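Local coordinates for protein chlorella virus DNA ligase-adenylate (Chlorella virus, PDB 1FVI) that probably seals nicks in DNA as an ATP-dependent DNA ligase, captured here as the covalent enzyme-adenylate intermediate, at residues R53-L58 against F92-F97; H124-E127 against K132-P135; I30-V33 against Q37-S40. The protein carries 1 engineered substitution. One frame throughout, in Å; residues are numbered along the deposited sequence.

Contact 1: R53-L58 against F92-F97; sequences RLLTEL and FSYYWF. With AMP (adenosine monophosphate), chain C.
Leu54 and Leu55 turn CG away from their carbonyl carbons in the same sense (chi1 -70° in Leu54), and Phe92 sets its CG between its backbone N and carbonyl carbon (chi1 59°). These torsions bring the leucine branches to the rim of the Phe92 ring. Leu54 CD1 sits at the ring edge, 3.8 Å from Phe92 CZ. Leu55 comes to the edge at a different carbon, with its CG 4.2 Å from Phe92 CE1. The same leucine also reaches along the strand to Tyr94. Its CD2 lies 3.8 Å from Tyr94 CB, and its CD1 lies 4.0 Å from Tyr94 CD1. Both approaches are apolar and buried, and no hydrogen bond joins the two segments. The polar end of Tyr94 is served elsewhere, as its OH is hydrogen-bonded to Ser32 O.

The axes of the two short segments make an angle of 40° and approach to 11.0 Å. Side chains make the contact between them. Leu55 also touches Met38 of strand 38-39 and Val131 of strand 131-135, the two outermost strands of the sheet.

Farther along the strand, Phe97 turns a ring face to the adenine of AMP. Adenine N1 lies over the ring centre, and Phe97 CD2 is 3.6 Å from AMP C6. A helix packed on a sheet whose strand runs on to the nucleotide is consistent with the adenylation domain of ATP-dependent DNA ligases.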
loop_
_atom_site.group_PDB
_atom_site.type_symbol
_atom_site.label_atom_id
_atom_site.label_comp_id
_atom_site.label_asym_id
_atom_site.label_seq_id
_atom_site.Cartn_x
_atom_site.Cartn_y
_atom_site.Cartn_z
ATOM N N ARG A 53 -5.591 -21.194 -7.716
ATOM C CA ARG A 53 -5.078 -22.436 -7.154
ATOM C C ARG A 53 -3.921 -22.217 -6.190
ATOM O O ARG A 53 -3.966 -22.697 -5.063
ATOM C CB ARG A 53 -4.689 -23.398 -8.277
ATOM C CG ARG A 53 -3.976 -24.678 -7.837
ATOM C CD ARG A 53 -2.452 -24.545 -7.952
ATOM N NE ARG A 53 -2.025 -24.206 -9.308
ATOM C CZ ARG A 53 -0.761 -24.207 -9.719
ATOM N NH1 ARG A 53 0.219 -24.530 -8.884
ATOM N NH2 ARG A 53 -0.478 -23.877 -10.972
ATOM N N LEU A 54 -2.898 -21.486 -6.631
ATOM C CA LEU A 54 -1.725 -21.197 -5.808
ATOM C C LEU A 54 -2.099 -20.585 -4.457
ATOM O O LEU A 54 -1.700 -21.088 -3.397
ATOM C CB LEU A 54 -0.769 -20.244 -6.546
ATOM C CG LEU A 54 0.030 -20.728 -7.765
ATOM C CD1 LEU A 54 0.787 -19.575 -8.419
ATOM C CD2 LEU A 54 1.002 -21.809 -7.350
ATOM N N LEU A 55 -2.847 -19.484 -4.492
ATOM C CA LEU A 55 -3.260 -18.825 -3.256
ATOM C C LEU A 55 -4.165 -19.712 -2.389
ATOM O O LEU A 55 -4.036 -19.690 -1.170
ATOM C CB LEU A 55 -3.947 -17.489 -3.549
ATOM C CG LEU A 55 -3.070 -16.370 -4.123
ATOM C CD1 LEU A 55 -3.940 -15.187 -4.537
ATOM C CD2 LEU A 55 -2.020 -15.951 -3.112
ATOM N N THR A 56 -5.061 -20.496 -3.001
ATOM C CA THR A 56 -5.941 -21.367 -2.211
ATOM C C THR A 56 -5.123 -22.435 -1.475
ATOM O O THR A 56 -5.463 -22.822 -0.358
ATOM C CB THR A 56 -7.051 -22.054 -3.051
ATOM O OG1 THR A 56 -6.462 -22.925 -4.019
ATOM C CG2 THR A 56 -7.899 -21.038 -3.753
ATOM N N GLU A 57 -4.037 -22.887 -2.096
ATOM C CA GLU A 57 -3.155 -23.887 -1.492
ATOM C C GLU A 57 -2.350 -23.249 -0.350
ATOM O O GLU A 57 -2.147 -23.867 0.705
ATOM C CB GLU A 57 -2.185 -24.474 -2.539
ATOM C CG GLU A 57 -2.842 -25.405 -3.565
ATOM C CD GLU A 57 -1.934 -25.782 -4.754
ATOM O OE1 GLU A 57 -0.737 -25.401 -4.781
ATOM O OE2 GLU A 57 -2.435 -26.464 -5.679
ATOM N N LEU A 58 -1.943 -21.993 -0.555
ATOM C CA LEU A 58 -1.143 -21.249 0.417
ATOM C C LEU A 58 -1.889 -20.644 1.600
ATOM O O LEU A 58 -1.444 -20.738 2.742
ATOM C CB LEU A 58 -0.381 -20.124 -0.300
ATOM C CG LEU A 58 1.129 -20.206 -0.555
ATOM C CD1 LEU A 58 1.567 -21.594 -0.934
ATOM C CD2 LEU A 58 1.471 -19.238 -1.649
ATOM N N PHE A 92 3.770 -12.620 -8.682
ATOM C CA PHE A 92 2.783 -11.685 -8.158
ATOM C C PHE A 92 2.814 -11.744 -6.638
ATOM O O PHE A 92 3.442 -12.616 -6.035
ATOM C CB PHE A 92 1.370 -11.970 -8.714
ATOM C CG PHE A 92 0.855 -13.359 -8.405
ATOM C CD1 PHE A 92 0.114 -13.603 -7.244
ATOM C CD2 PHE A 92 1.145 -14.431 -9.253
ATOM C CE1 PHE A 92 -0.325 -14.897 -6.930
ATOM C CE2 PHE A 92 0.712 -15.715 -8.948
ATOM C CZ PHE A 92 -0.025 -15.948 -7.780
ATOM N N SER A 93 2.145 -10.798 -6.010
ATOM C CA SER A 93 2.130 -10.753 -4.563
ATOM C C SER A 93 0.712 -10.771 -4.017
ATOM O O SER A 93 -0.256 -10.607 -4.757
ATOM C CB SER A 93 2.853 -9.496 -4.083
ATOM O OG SER A 93 4.205 -9.523 -4.491
ATOM N N TYR A 94 0.596 -11.040 -2.724
ATOM C CA TYR A 94 -0.692 -11.043 -2.060
ATOM C C TYR A 94 -0.477 -10.437 -0.687
ATOM O O TYR A 94 0.232 -11.008 0.151
ATOM C CB TYR A 94 -1.271 -12.452 -1.942
ATOM C CG TYR A 94 -2.604 -12.468 -1.231
ATOM C CD1 TYR A 94 -3.785 -12.168 -1.909
ATOM C CD2 TYR A 94 -2.685 -12.798 0.124
ATOM C CE1 TYR A 94 -5.025 -12.202 -1.256
ATOM C CE2 TYR A 94 -3.919 -12.838 0.792
ATOM C CZ TYR A 94 -5.075 -12.545 0.092
ATOM O OH TYR A 94 -6.277 -12.637 0.733
ATOM N N TYR A 95 -1.006 -9.228 -0.504
ATOM C CA TYR A 95 -0.907 -8.533 0.770
ATOM C C TYR A 95 -2.067 -9.066 1.612
ATOM O O TYR A 95 -3.238 -8.780 1.327
ATOM C CB TYR A 95 -1.050 -7.023 0.563
ATOM C CG TYR A 95 0.097 -6.369 -0.193
ATOM C CD1 TYR A 95 0.050 -6.226 -1.580
ATOM C CD2 TYR A 95 1.213 -5.857 0.488
ATOM C CE1 TYR A 95 1.083 -5.584 -2.279
ATOM C CE2 TYR A 95 2.248 -5.212 -0.198
ATOM C CZ TYR A 95 2.171 -5.081 -1.583
ATOM O OH TYR A 95 3.168 -4.432 -2.277
ATOM N N TRP A 96 -1.725 -9.875 2.611
ATOM C CA TRP A 96 -2.700 -10.516 3.493
ATOM C C TRP A 96 -2.939 -9.636 4.692
ATOM O O TRP A 96 -2.100 -9.565 5.582
ATOM C CB TRP A 96 -2.129 -11.868 3.920
ATOM C CG TRP A 96 -3.034 -12.782 4.722
ATOM C CD1 TRP A 96 -4.378 -12.665 4.906
ATOM C CD2 TRP A 96 -2.619 -13.932 5.484
ATOM N NE1 TRP A 96 -4.825 -13.660 5.747
ATOM C CE2 TRP A 96 -3.769 -14.449 6.118
ATOM C CE3 TRP A 96 -1.382 -14.566 5.698
ATOM C CZ2 TRP A 96 -3.726 -15.570 6.961
ATOM C CZ3 TRP A 96 -1.338 -15.686 6.536
ATOM C CH2 TRP A 96 -2.511 -16.171 7.156
ATOM N N PHE A 97 -4.082 -8.959 4.719
ATOM C CA PHE A 97 -4.371 -8.053 5.823
ATOM C C PHE A 97 -5.401 -8.474 6.875
ATOM O O PHE A 97 -5.530 -7.803 7.907
ATOM C CB PHE A 97 -4.653 -6.633 5.305
ATOM C CG PHE A 97 -5.753 -6.548 4.282
ATOM C CD1 PHE A 97 -7.077 -6.899 4.612
ATOM C CD2 PHE A 97 -5.496 -6.009 3.024
ATOM C CE1 PHE A 97 -8.126 -6.703 3.709
ATOM C CE2 PHE A 97 -6.536 -5.803 2.102
ATOM C CZ PHE A 97 -7.857 -6.148 2.442
HETATM P P AMP C . -9.473 3.615 -2.445
HETATM O O1P AMP C . -10.569 4.579 -2.372
HETATM O O3P AMP C . -9.572 3.224 -3.977
HETATM O "O5'" AMP C . -9.866 2.330 -1.766
HETATM C "C5'" AMP C . -8.964 1.121 -1.856
HETATM C "C4'" AMP C . -9.721 -0.187 -1.784
HETATM O "O4'" AMP C . -8.753 -1.189 -1.461
HETATM C "C3'" AMP C . -10.794 -0.231 -0.671
HETATM O "O3'" AMP C . -11.987 -0.927 -1.031
HETATM C "C2'" AMP C . -10.152 -0.992 0.438
HETATM O "O2'" AMP C . -11.133 -1.722 1.165
HETATM C "C1'" AMP C . -9.070 -1.840 -0.254
HETATM N N9 AMP C . -7.869 -1.909 0.556
HETATM C C8 AMP C . -6.602 -1.638 0.088
HETATM N N7 AMP C . -5.724 -1.777 1.040
HETATM C C5 AMP C . -6.407 -2.152 2.188
HETATM C C6 AMP C . -6.005 -2.440 3.501
HETATM N N6 AMP C . -4.713 -2.384 3.899
HETATM N N1 AMP C . -6.981 -2.778 4.363
HETATM C C2 AMP C . -8.234 -2.828 3.969
HETATM N N3 AMP C . -8.757 -2.582 2.764
HETATM C C4 AMP C . -7.791 -2.236 1.865
#

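Contact 2: H124-E127 against K132-P135; sequences HILE and KIIP
Ile125 and Ile133 adopt nearly the same conformation, with CG1 anti to the carbonyl carbon (chi1 -52° and -60°). They lie side by side and point the same way. As a result the CG2 branch of Ile125 meets the CG1 branch of Ile133, 3.9 Å apart. Ile133 CG1 also rests against the backbone, 3.4 Å from Ile125 O.

Leu126 makes the second apolar patch with one methyl. Its CD1 continues the chain (chi2 180°), while CD2 branches off toward strand 132-135 and lies 3.7 Å from Pro135 CG. That methyl also lies 4.1 Å from Ile133 CG2 and close to the Ile133 carbonyl. Leu126 is on the solvent side of the contact, and Ile133 is buried.

No direct hydrogen bond links the segments. Water 1 bridges them instead, 2.7 Å from Ile125 O, and accepts a hydrogen bond from Ile133 N at 3.0 Å. Water 2 lies between Leu126 O and Ile133 O. Its distance to the former is very short, so that bond is doubtful.

The 124-126 segment is a 3-10 turn leading from helix 108-121 toward strand 131-135. That strand is outermost in its sheet and pairs with strand 92-99. Ile125 and Ile133 both touch Leu58 of helix 49-58, while Leu126 and Pro135 both touch Ile119 of helix 108-121. The turn thus lies beside the edge strand 131-135 and touches both helices.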
loop_
_atom_site.group_PDB
_atom_site.type_symbol
_atom_site.label_atom_id
_atom_site.label_comp_id
_atom_site.label_asym_id
_atom_site.label_seq_id
_atom_site.Cartn_x
_atom_site.Cartn_y
_atom_site.Cartn_z
ATOM N N HIS A 124 7.239 -21.306 5.710
ATOM C CA HIS A 124 7.537 -21.575 4.312
ATOM C C HIS A 124 6.608 -20.886 3.333
ATOM O O HIS A 124 6.940 -20.757 2.154
ATOM C CB HIS A 124 7.491 -23.083 4.065
ATOM C CG HIS A 124 6.243 -23.732 4.579
ATOM N ND1 HIS A 124 5.980 -23.879 5.926
ATOM C CD2 HIS A 124 5.168 -24.240 3.928
ATOM C CE1 HIS A 124 4.798 -24.449 6.083
ATOM N NE2 HIS A 124 4.285 -24.677 4.886
ATOM N N ILE A 125 5.446 -20.450 3.819
ATOM C CA ILE A 125 4.462 -19.796 2.966
ATOM C C ILE A 125 4.960 -18.435 2.474
ATOM O O ILE A 125 4.578 -17.963 1.406
ATOM C CB ILE A 125 3.109 -19.677 3.683
ATOM C CG1 ILE A 125 2.688 -21.050 4.232
ATOM C CG2 ILE A 125 2.052 -19.168 2.734
ATOM C CD1 ILE A 125 2.441 -22.115 3.181
ATOM N N LEU A 126 5.871 -17.846 3.231
ATOM C CA LEU A 126 6.439 -16.565 2.868
ATOM C C LEU A 126 7.569 -16.801 1.862
ATOM O O LEU A 126 8.030 -15.875 1.207
ATOM C CB LEU A 126 6.974 -15.864 4.122
ATOM C CG LEU A 126 6.016 -15.636 5.311
ATOM C CD1 LEU A 126 6.755 -14.922 6.431
ATOM C CD2 LEU A 126 4.773 -14.848 4.907
ATOM N N GLU A 127 7.943 -18.065 1.685
ATOM C CA GLU A 127 9.035 -18.449 0.792
ATOM C C GLU A 127 8.639 -18.951 -0.594
ATOM O O GLU A 127 9.482 -19.493 -1.296
ATOM C CB GLU A 127 9.881 -19.554 1.440
ATOM C CG GLU A 127 10.391 -19.292 2.845
ATOM C CD GLU A 127 10.925 -20.559 3.496
ATOM O OE1 GLU A 127 11.447 -20.483 4.632
ATOM O OE2 GLU A 127 10.814 -21.640 2.878
ATOM N N LYS A 132 4.322 -14.058 -3.740
ATOM C CA LYS A 132 4.913 -13.419 -2.576
ATOM C C LYS A 132 3.808 -13.091 -1.562
ATOM O O LYS A 132 2.960 -12.232 -1.809
ATOM C CB LYS A 132 5.647 -12.149 -3.009
ATOM C CG LYS A 132 6.442 -11.462 -1.924
ATOM C CD LYS A 132 6.901 -10.107 -2.418
ATOM C CE LYS A 132 7.716 -9.361 -1.383
ATOM N NZ LYS A 132 8.150 -8.040 -1.923
ATOM N N ILE A 133 3.770 -13.841 -0.464
ATOM C CA ILE A 133 2.770 -13.610 0.576
ATOM C C ILE A 133 3.322 -12.547 1.508
ATOM O O ILE A 133 4.362 -12.745 2.159
ATOM C CB ILE A 133 2.462 -14.890 1.405
ATOM C CG1 ILE A 133 1.938 -16.002 0.496
ATOM C CG2 ILE A 133 1.438 -14.583 2.516
ATOM C CD1 ILE A 133 0.692 -15.657 -0.209
ATOM N N ILE A 134 2.636 -11.410 1.550
ATOM C CA ILE A 134 3.060 -10.301 2.390
ATOM C C ILE A 134 2.078 -10.006 3.512
ATOM O O ILE A 134 0.990 -9.492 3.272
ATOM C CB ILE A 134 3.273 -9.016 1.558
ATOM C CG1 ILE A 134 4.328 -9.260 0.468
ATOM C CG2 ILE A 134 3.711 -7.886 2.473
ATOM C CD1 ILE A 134 4.497 -8.108 -0.488
ATOM N N PRO A 135 2.435 -10.374 4.753
ATOM C CA PRO A 135 1.567 -10.133 5.910
ATOM C C PRO A 135 1.496 -8.628 6.196
ATOM O O PRO A 135 2.520 -7.973 6.397
ATOM C CB PRO A 135 2.295 -10.870 7.048
ATOM C CG PRO A 135 3.131 -11.903 6.344
ATOM C CD PRO A 135 3.631 -11.142 5.146
HETATM O O HOH W 1 5.433 -16.320 -0.500
HETATM O O HOH W 2 6.819 -13.704 1.075
#

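Contact 3: I30-V33 against Q37-S40; sequences IRSV and QMLS
Val33 and Leu39 form the hydrogen-bonded pair of an antiparallel beta hairpin, built from strands 30-34 and 38-39. This pair is the tight part of the contact. Leu39 N gives its hydrogen to Val33 O at 2.8 Å, close to straight at 165°. Val33 N returns a bond to Leu39 O at 3.0 Å. Ser40 adds a CA-H...O contact, with its CA 3.4 Å from Arg31 O.

Next to this pair, Met38 bends back at chi2 and chi3 and brings its CE to 3.7 Å from Ser32 OG. Met38 is buried, with Leu55 and Thr56 of helix 49-58 against it.

The contact is looser at the Gln37 end. Gln37 makes no backbone hydrogen bond across the contact. Its CB points away from strand 30-34, and the residue is partly exposed. Val33 O and Gln37 O come near each other, but both are acceptors.

The Arg31 guanidinium lies on the pocket side, not on the hairpin partner. Arg31 belongs to the AMP pocket, touches the nucleotide, and forms a salt bridge with Asp64.

Leu39 O accepts two hydrogen bonds, from Ser32 OG and Val33 N. Ser32 places OG away from its backbone N (chi1 -151°) and donates to that oxygen at 2.9 Å. Ser32 OG stands 46° out of the Leu39 carbonyl plane, and Val33 N approaches from the opposite face.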
loop_
_atom_site.group_PDB
_atom_site.type_symbol
_atom_site.label_atom_id
_atom_site.label_comp_id
_atom_site.label_asym_id
_atom_site.label_seq_id
_atom_site.Cartn_x
_atom_site.Cartn_y
_atom_site.Cartn_z
ATOM N N ILE A 30 -6.286 -5.978 -6.432
ATOM C CA ILE A 30 -7.499 -6.766 -6.562
ATOM C C ILE A 30 -7.814 -7.417 -5.226
ATOM O O ILE A 30 -7.029 -8.245 -4.723
ATOM C CB ILE A 30 -7.346 -7.854 -7.676
ATOM C CG1 ILE A 30 -6.923 -7.196 -8.999
ATOM C CG2 ILE A 30 -8.675 -8.637 -7.881
ATOM C CD1 ILE A 30 -7.945 -6.139 -9.543
ATOM N N ARG A 31 -8.906 -6.946 -4.618
ATOM C CA ARG A 31 -9.409 -7.467 -3.338
ATOM C C ARG A 31 -9.744 -8.958 -3.536
ATOM O O ARG A 31 -10.449 -9.337 -4.489
ATOM C CB ARG A 31 -10.677 -6.714 -2.914
ATOM C CG ARG A 31 -11.240 -7.115 -1.568
ATOM C CD ARG A 31 -10.233 -6.796 -0.468
ATOM N NE ARG A 31 -10.765 -7.034 0.877
ATOM C CZ ARG A 31 -11.572 -6.198 1.525
ATOM N NH1 ARG A 31 -11.942 -5.063 0.946
ATOM N NH2 ARG A 31 -12.012 -6.494 2.747
ATOM N N SER A 32 -9.204 -9.792 -2.654
ATOM C CA SER A 32 -9.419 -11.230 -2.738
ATOM C C SER A 32 -9.526 -11.898 -1.375
ATOM O O SER A 32 -8.707 -11.676 -0.476
ATOM C CB SER A 32 -8.303 -11.892 -3.555
ATOM O OG SER A 32 -8.783 -13.051 -4.204
ATOM N N VAL A 33 -10.572 -12.701 -1.232
ATOM C CA VAL A 33 -10.808 -13.423 -0.010
ATOM C C VAL A 33 -10.769 -14.918 -0.286
ATOM O O VAL A 33 -11.246 -15.394 -1.316
ATOM C CB VAL A 33 -12.174 -13.066 0.587
ATOM C CG1 VAL A 33 -12.441 -13.909 1.837
ATOM C CG2 VAL A 33 -12.239 -11.581 0.919
ATOM N N GLN A 37 -12.057 -21.206 -2.303
ATOM C CA GLN A 37 -11.144 -20.828 -3.377
ATOM C C GLN A 37 -11.015 -19.294 -3.316
ATOM O O GLN A 37 -11.692 -18.653 -2.510
ATOM C CB GLN A 37 -11.690 -21.244 -4.735
ATOM C CG GLN A 37 -12.998 -20.588 -5.122
ATOM C CD GLN A 37 -13.471 -21.003 -6.502
ATOM O OE1 GLN A 37 -14.671 -20.991 -6.783
ATOM N NE2 GLN A 37 -12.528 -21.354 -7.382
ATOM N N MET A 38 -10.144 -18.708 -4.137
ATOM C CA MET A 38 -9.992 -17.251 -4.134
ATOM C C MET A 38 -11.152 -16.557 -4.838
ATOM O O MET A 38 -11.499 -16.882 -5.978
ATOM C CB MET A 38 -8.660 -16.811 -4.737
ATOM C CG MET A 38 -7.449 -17.325 -3.984
ATOM S SD MET A 38 -7.514 -17.194 -2.165
ATOM C CE MET A 38 -7.170 -15.470 -1.874
ATOM N N LEU A 39 -11.783 -15.643 -4.102
ATOM C CA LEU A 39 -12.928 -14.873 -4.571
ATOM C C LEU A 39 -12.556 -13.387 -4.683
ATOM O O LEU A 39 -11.642 -12.904 -4.003
ATOM C CB LEU A 39 -14.086 -15.024 -3.565
ATOM C CG LEU A 39 -15.021 -16.249 -3.521
ATOM C CD1 LEU A 39 -14.363 -17.519 -3.987
ATOM C CD2 LEU A 39 -15.568 -16.413 -2.113
ATOM N N SER A 40 -13.245 -12.674 -5.566
ATOM C CA SER A 40 -13.015 -11.239 -5.725
ATOM C C SER A 40 -14.013 -10.516 -4.794
ATOM O O SER A 40 -14.678 -11.170 -3.970
ATOM C CB SER A 40 -13.217 -10.821 -7.183
ATOM O OG SER A 40 -14.571 -10.952 -7.553
#

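From the N terminus, contact 3 comes first and closes a short hairpin with three residues between its segments. The chain then enters helix 49-58. Contact 1 closes when strand 92-99 returns to that helix after 33 residues, the longest loop of the three. After helix 108-121, contact 2 closes a loop of four residues at the start of strand 131-135. The three loops follow in series, and none nests or crosses another. All reach one sheet, with 38-39 and 131-135 at its borders. Contact 1 lies between the others and touches both: Thr56 packs on Gln37 and Met38, and Leu58 packs on Ile125. Contacts 2 and 3 stay about 8 Å apart at their nearest atoms.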